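Local coordinates for protein enoyl-CoA hydratase/isomerase (Mycobacterium abscessus, PDB 3QXZ) that probably catalyses the hydration or double-bond isomerisation of enoyl-CoA thioesters, as a member of the crotonase-like enoyl-CoA hydratase/isomerase family, at residues 126-131 and 184-189; 213-218 and 227-232. All coordinates share one frame; numbering follows the deposited sequence.

Contact 1: 126-131 and 184-189; sequences AEEGRY and LPAGKV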
loop_
_atom_site.group_PDB
_atom_site.type_symbol
_atom_site.label_atom_id
_atom_site.label_comp_id
_atom_site.label_asym_id
_atom_site.label_seq_id
_atom_site.Cartn_x
_atom_site.Cartn_y
_atom_site.Cartn_z
ATOM N N ALA A 126 19.753 7.872 4.296
ATOM C CA ALA A 126 20.924 7.726 5.166
ATOM C C ALA A 126 20.511 7.106 6.501
ATOM O O ALA A 126 19.603 7.614 7.178
ATOM C CB ALA A 126 21.541 9.084 5.403
ATOM N N GLU A 127 21.232 6.060 6.919
ATOM C CA GLU A 127 20.973 5.426 8.220
ATOM C C GLU A 127 21.086 6.372 9.420
ATOM O O GLU A 127 20.379 6.204 10.422
ATOM C CB GLU A 127 21.874 4.192 8.394
ATOM C CG GLU A 127 21.407 3.027 7.523
ATOM C CD GLU A 127 22.482 1.965 7.302
ATOM O OE1 GLU A 127 23.575 2.068 7.898
ATOM O OE2 GLU A 127 22.225 1.021 6.523
ATOM N N GLU A 128 21.952 7.370 9.304
ATOM C CA GLU A 128 22.223 8.308 10.410
ATOM C C GLU A 128 21.228 9.464 10.495
ATOM O O GLU A 128 21.278 10.260 11.439
ATOM C CB GLU A 128 23.653 8.862 10.300
ATOM C CG GLU A 128 24.767 7.808 10.332
ATOM C CD GLU A 128 25.173 7.295 8.950
ATOM O OE1 GLU A 128 24.390 7.412 7.974
ATOM O OE2 GLU A 128 26.296 6.756 8.830
ATOM N N GLY A 129 20.319 9.564 9.514
ATOM C CA GLY A 129 19.433 10.733 9.437
ATOM C C GLY A 129 18.264 10.718 10.414
ATOM O O GLY A 129 17.784 9.651 10.803
ATOM N N ARG A 130 17.833 11.913 10.797
ATOM C CA ARG A 130 16.567 12.091 11.497
ATOM C C ARG A 130 15.475 12.394 10.461
ATOM O O ARG A 130 15.639 13.280 9.622
ATOM C CB ARG A 130 16.612 13.221 12.535
ATOM C CG ARG A 130 15.289 13.281 13.345
ATOM C CD ARG A 130 15.148 14.462 14.308
ATOM N NE ARG A 130 13.719 14.762 14.517
ATOM C CZ ARG A 130 13.163 15.966 14.398
ATOM N NH1 ARG A 130 13.912 17.028 14.113
ATOM N NH2 ARG A 130 11.851 16.114 14.581
ATOM N N TYR A 131 14.365 11.669 10.560
ATOM C CA TYR A 131 13.238 11.786 9.614
ATOM C C TYR A 131 11.954 11.977 10.391
ATOM O O TYR A 131 11.703 11.259 11.353
ATOM C CB TYR A 131 13.152 10.521 8.746
ATOM C CG TYR A 131 14.463 10.271 8.042
ATOM C CD1 TYR A 131 14.960 11.199 7.116
ATOM C CD2 TYR A 131 15.254 9.164 8.373
ATOM C CE1 TYR A 131 16.199 11.019 6.516
ATOM C CE2 TYR A 131 16.490 8.970 7.779
ATOM C CZ TYR A 131 16.948 9.898 6.843
ATOM O OH TYR A 131 18.188 9.725 6.244
ATOM N N LEU A 184 21.314 3.258 3.561
ATOM C CA LEU A 184 22.772 3.098 3.503
ATOM C C LEU A 184 23.419 4.088 4.437
ATOM O O LEU A 184 22.803 5.077 4.827
ATOM C CB LEU A 184 23.285 3.382 2.082
ATOM C CG LEU A 184 22.958 2.344 1.020
ATOM C CD1 LEU A 184 23.264 2.896 -0.360
ATOM C CD2 LEU A 184 23.735 1.045 1.277
ATOM N N PRO A 185 24.695 3.851 4.783
ATOM C CA PRO A 185 25.428 4.898 5.476
ATOM C C PRO A 185 25.374 6.179 4.650
ATOM O O PRO A 185 25.410 6.125 3.406
ATOM C CB PRO A 185 26.858 4.350 5.524
ATOM C CG PRO A 185 26.666 2.871 5.524
ATOM C CD PRO A 185 25.512 2.640 4.574
ATOM N N ALA A 186 25.270 7.315 5.323
ATOM C CA ALA A 186 25.102 8.618 4.664
ATOM C C ALA A 186 26.047 8.865 3.495
ATOM O O ALA A 186 25.626 9.341 2.435
ATOM C CB ALA A 186 25.234 9.742 5.673
ATOM N N GLY A 187 27.322 8.549 3.695
ATOM C CA GLY A 187 28.342 8.795 2.667
ATOM C C GLY A 187 28.249 7.948 1.408
ATOM O O GLY A 187 28.963 8.202 0.429
ATOM N N LYS A 188 27.374 6.945 1.439
ATOM C CA LYS A 188 27.166 6.017 0.332
ATOM C C LYS A 188 25.865 6.327 -0.439
ATOM O O LYS A 188 25.655 5.827 -1.540
ATOM C CB LYS A 188 27.113 4.573 0.857
ATOM C CG LYS A 188 28.422 4.065 1.519
ATOM C CD LYS A 188 29.555 3.964 0.499
ATOM C CE LYS A 188 30.872 3.529 1.142
ATOM N NZ LYS A 188 31.978 3.560 0.137
ATOM N N VAL A 189 25.014 7.174 0.124
ATOM C CA VAL A 189 23.666 7.397 -0.447
ATOM C C VAL A 189 23.686 8.020 -1.849
ATOM O O VAL A 189 23.049 7.485 -2.779
ATOM C CB VAL A 189 22.816 8.265 0.508
ATOM C CG1 VAL A 189 21.515 8.714 -0.169
ATOM C CG2 VAL A 189 22.479 7.485 1.794
#
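Glu128 reaches over to the start of helix 186-203 and takes the backbone N-H of Ala186 on its OE1, 2.8 Å from N to OE1, a worked example of a carboxylate borrowed from a distant loop to serve the first turn of a helix. The oxygen is met on its syn side, only 18° out of the carboxylate plane. A bend at chi2 (91°) turns the carboxylate toward the helix, and OE1 also touches Ala186 CB at 3.4 Å. The negative charge would be expected to suit the positive end of the helix dipole.

Glu127 works differently. Its backbone N donates to Leu184 O at 2.8 Å, while its side chain, extended beyond CG, runs beside Pro185 in the same direction. Its carboxylate lies along the Leu184-Pro185 peptide, with OE1 3.8 Å from Pro185 N.

Next to these acids is a small apolar patch: Ala126 CB packs on Ala186 CB at 3.8 Å, and Val189 CG2 lies 4.1 Å from Ala126 CB. The type I turn from Ala126 to Gly129 is held by Ala126 O, which accepts from both Gly129 N and Tyr131 OH; the phenol comes in the carbonyl plane, 2.7 Å from Tyr131 OH to Ala126 O.

Ala126 and Leu184 form a parallel bridge where strand 182-184 forms one edge of the six-stranded sheet of the crotonase fold. Val189 then leans inward on Ile124 and Ala104, setting helix 186-203 against strands 122-126 and 101-105.

Contact 2: 213-218 and 227-232; sequences KRLLWD and AEVAAR
Leu215 and Arg232 reach past one another, each toward the other helix, between two consecutive helices, 206-222 and 226-241, which form an antiparallel helical hairpin in the C-terminal helical part of this crotonase-family subunit. The two short segments run at 171° to one another with their axes 11.0 Å apart, a wide spacing that long side chains must bridge.

The closely packed part centres on Leu215. With CG anti to the backbone N (chi1 179°), the side chain projects across the gap, and its CD1 comes within 3.6 Å of Arg232 CD. The same methyl sits over one face of the Arg232 guanidinium, offset toward its rim, so aliphatic packing and a charged group share one surface. Val229 adds a lighter touch, its CG1 4.2 Å from Leu215 CD1. Met224, in the connecting loop, also packs on Leu215 and Val229, and a second subunit closes this side with its His147 against Leu215 and its Leu145 against Val229.

The other side is more polar and less enclosed, formed by the partly exposed Arg214, Asp218 and Arg232 in a salt-bridge network. Asp218 lies between the two arginines and gives each a different oxygen. Its OD1 receives Arg214 NH1 at 2.8 Å, from above the carboxylate plane. Arg214 NH2 is held in turn by the carbonyls of Phe95 and Leu97, which helps hold that guanidinium in place beside Asp218. The carboxylate and the Arg232 guanidinium are inclined at 63°, and the grip is end-on: NH1 and NH2 of Arg232 both donate to the single atom Asp218 OD2, each at 3.0 Å and with that oxygen in the guanidinium plane.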
loop_
_atom_site.group_PDB
_atom_site.type_symbol
_atom_site.label_atom_id
_atom_site.label_comp_id
_atom_site.label_asym_id
_atom_site.label_seq_id
_atom_site.Cartn_x
_atom_site.Cartn_y
_atom_site.Cartn_z
ATOM N N LYS A 213 6.367 5.779 -16.193
ATOM C CA LYS A 213 6.210 6.705 -15.075
ATOM C C LYS A 213 4.871 7.409 -15.139
ATOM O O LYS A 213 4.161 7.497 -14.133
ATOM C CB LYS A 213 7.338 7.731 -15.066
ATOM C CG LYS A 213 7.129 8.744 -13.923
ATOM C CD LYS A 213 8.297 9.658 -13.676
ATOM C CE LYS A 213 7.942 10.676 -12.599
ATOM N NZ LYS A 213 9.145 11.319 -11.977
ATOM N N ARG A 214 4.511 7.920 -16.311
ATOM C CA ARG A 214 3.267 8.674 -16.416
ATOM C C ARG A 214 2.032 7.824 -16.249
ATOM O O ARG A 214 1.049 8.313 -15.687
ATOM C CB ARG A 214 3.235 9.481 -17.714
ATOM C CG ARG A 214 4.259 10.622 -17.659
ATOM C CD ARG A 214 3.695 11.960 -17.172
ATOM N NE ARG A 214 2.687 11.900 -16.127
ATOM C CZ ARG A 214 2.928 11.824 -14.817
ATOM N NH1 ARG A 214 1.893 11.822 -13.972
ATOM N NH2 ARG A 214 4.181 11.700 -14.341
ATOM N N LEU A 215 2.046 6.563 -16.686
ATOM C CA LEU A 215 0.868 5.718 -16.449
ATOM C C LEU A 215 0.763 5.362 -14.961
ATOM O O LEU A 215 -0.323 5.452 -14.365
ATOM C CB LEU A 215 0.882 4.468 -17.340
ATOM C CG LEU A 215 -0.303 3.515 -17.130
ATOM C CD1 LEU A 215 -1.668 4.222 -17.205
ATOM C CD2 LEU A 215 -0.226 2.426 -18.174
ATOM N N LEU A 216 1.881 4.974 -14.356
ATOM C CA LEU A 216 1.869 4.665 -12.931
ATOM C C LEU A 216 1.238 5.817 -12.130
ATOM O O LEU A 216 0.310 5.606 -11.332
ATOM C CB LEU A 216 3.290 4.358 -12.440
ATOM C CG LEU A 216 3.457 4.083 -10.947
ATOM C CD1 LEU A 216 2.937 2.749 -10.554
ATOM C CD2 LEU A 216 4.952 4.194 -10.597
ATOM N N TRP A 217 1.736 7.025 -12.365
ATOM C CA TRP A 217 1.298 8.154 -11.567
ATOM C C TRP A 217 -0.034 8.739 -12.027
ATOM O O TRP A 217 -0.847 9.104 -11.165
ATOM C CB TRP A 217 2.385 9.218 -11.498
ATOM C CG TRP A 217 3.519 8.854 -10.601
ATOM C CD1 TRP A 217 4.818 8.584 -10.953
ATOM C CD2 TRP A 217 3.449 8.731 -9.180
ATOM N NE1 TRP A 217 5.565 8.290 -9.825
ATOM C CE2 TRP A 217 4.746 8.386 -8.724
ATOM C CE3 TRP A 217 2.411 8.890 -8.235
ATOM C CZ2 TRP A 217 5.039 8.212 -7.375
ATOM C CZ3 TRP A 217 2.708 8.715 -6.888
ATOM C CH2 TRP A 217 4.010 8.356 -6.470
ATOM N N ASP A 218 -0.289 8.852 -13.339
ATOM C CA ASP A 218 -1.613 9.352 -13.771
ATOM C C ASP A 218 -2.717 8.493 -13.207
ATOM O O ASP A 218 -3.757 9.010 -12.796
ATOM C CB ASP A 218 -1.789 9.375 -15.293
ATOM C CG ASP A 218 -1.010 10.494 -15.991
ATOM O OD1 ASP A 218 -0.497 11.439 -15.340
ATOM O OD2 ASP A 218 -0.936 10.415 -17.218
ATOM N N ALA A 227 -9.733 -1.347 -15.959
ATOM C CA ALA A 227 -9.967 -1.402 -17.400
ATOM C C ALA A 227 -9.292 -0.227 -18.100
ATOM O O ALA A 227 -8.755 -0.396 -19.195
ATOM C CB ALA A 227 -11.465 -1.406 -17.695
ATOM N N GLU A 228 -9.345 0.959 -17.507
ATOM C CA GLU A 228 -8.693 2.145 -18.110
ATOM C C GLU A 228 -7.169 2.006 -18.130
ATOM O O GLU A 228 -6.510 2.359 -19.130
ATOM C CB GLU A 228 -9.095 3.401 -17.357
ATOM C CG GLU A 228 -10.555 3.765 -17.581
ATOM C CD GLU A 228 -11.060 4.816 -16.614
ATOM O OE1 GLU A 228 -10.414 5.136 -15.611
ATOM O OE2 GLU A 228 -12.155 5.354 -16.892
ATOM N N VAL A 229 -6.566 1.502 -17.058
ATOM C CA VAL A 229 -5.127 1.268 -17.050
ATOM C C VAL A 229 -4.759 0.206 -18.100
ATOM O O VAL A 229 -3.761 0.368 -18.830
ATOM C CB VAL A 229 -4.613 0.843 -15.655
ATOM C CG1 VAL A 229 -3.096 0.569 -15.713
ATOM C CG2 VAL A 229 -4.872 1.946 -14.627
ATOM N N ALA A 230 -5.545 -0.868 -18.197
ATOM C CA ALA A 230 -5.239 -1.934 -19.166
ATOM C C ALA A 230 -5.272 -1.379 -20.592
ATOM O O ALA A 230 -4.403 -1.697 -21.421
ATOM C CB ALA A 230 -6.216 -3.080 -19.022
ATOM N N ALA A 231 -6.266 -0.534 -20.876
ATOM C CA ALA A 231 -6.353 0.090 -22.208
ATOM C C ALA A 231 -5.153 1.006 -22.464
ATOM O O ALA A 231 -4.623 1.015 -23.575
ATOM C CB ALA A 231 -7.661 0.845 -22.372
ATOM N N ARG A 232 -4.708 1.769 -21.467
ATOM C CA ARG A 232 -3.549 2.629 -21.704
ATOM C C ARG A 232 -2.267 1.851 -21.879
ATOM O O ARG A 232 -1.418 2.267 -22.652
ATOM C CB ARG A 232 -3.384 3.763 -20.672
ATOM C CG ARG A 232 -2.447 4.790 -21.302
ATOM C CD ARG A 232 -1.521 5.648 -20.503
ATOM N NE ARG A 232 -2.299 6.632 -19.810
ATOM C CZ ARG A 232 -1.830 7.690 -19.112
ATOM N NH1 ARG A 232 -2.716 8.417 -18.488
ATOM N NH2 ARG A 232 -0.540 8.014 -18.994
#

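The two contacts lie on opposite sides of the chain's centre, about 34 Å apart between their own centres, and both are partly buried. Contact 1 is attached to the central sheet: a loop meets the junction of an edge strand and a helix, with backbone groups taking part in both hydrogen bonds across it. Contact 2 joins helix to helix, and its hydrogen bonds across the gap are made entirely by side chains. Acids therefore play different parts, receiving a peptide N-H in contact 1 and guanidinium groups in contact 2. Helices 186-203 and 206-222 are consecutive, which puts the contacts in series along the chain. A second subunit of the assembly touches contact 2; none touches contact 1.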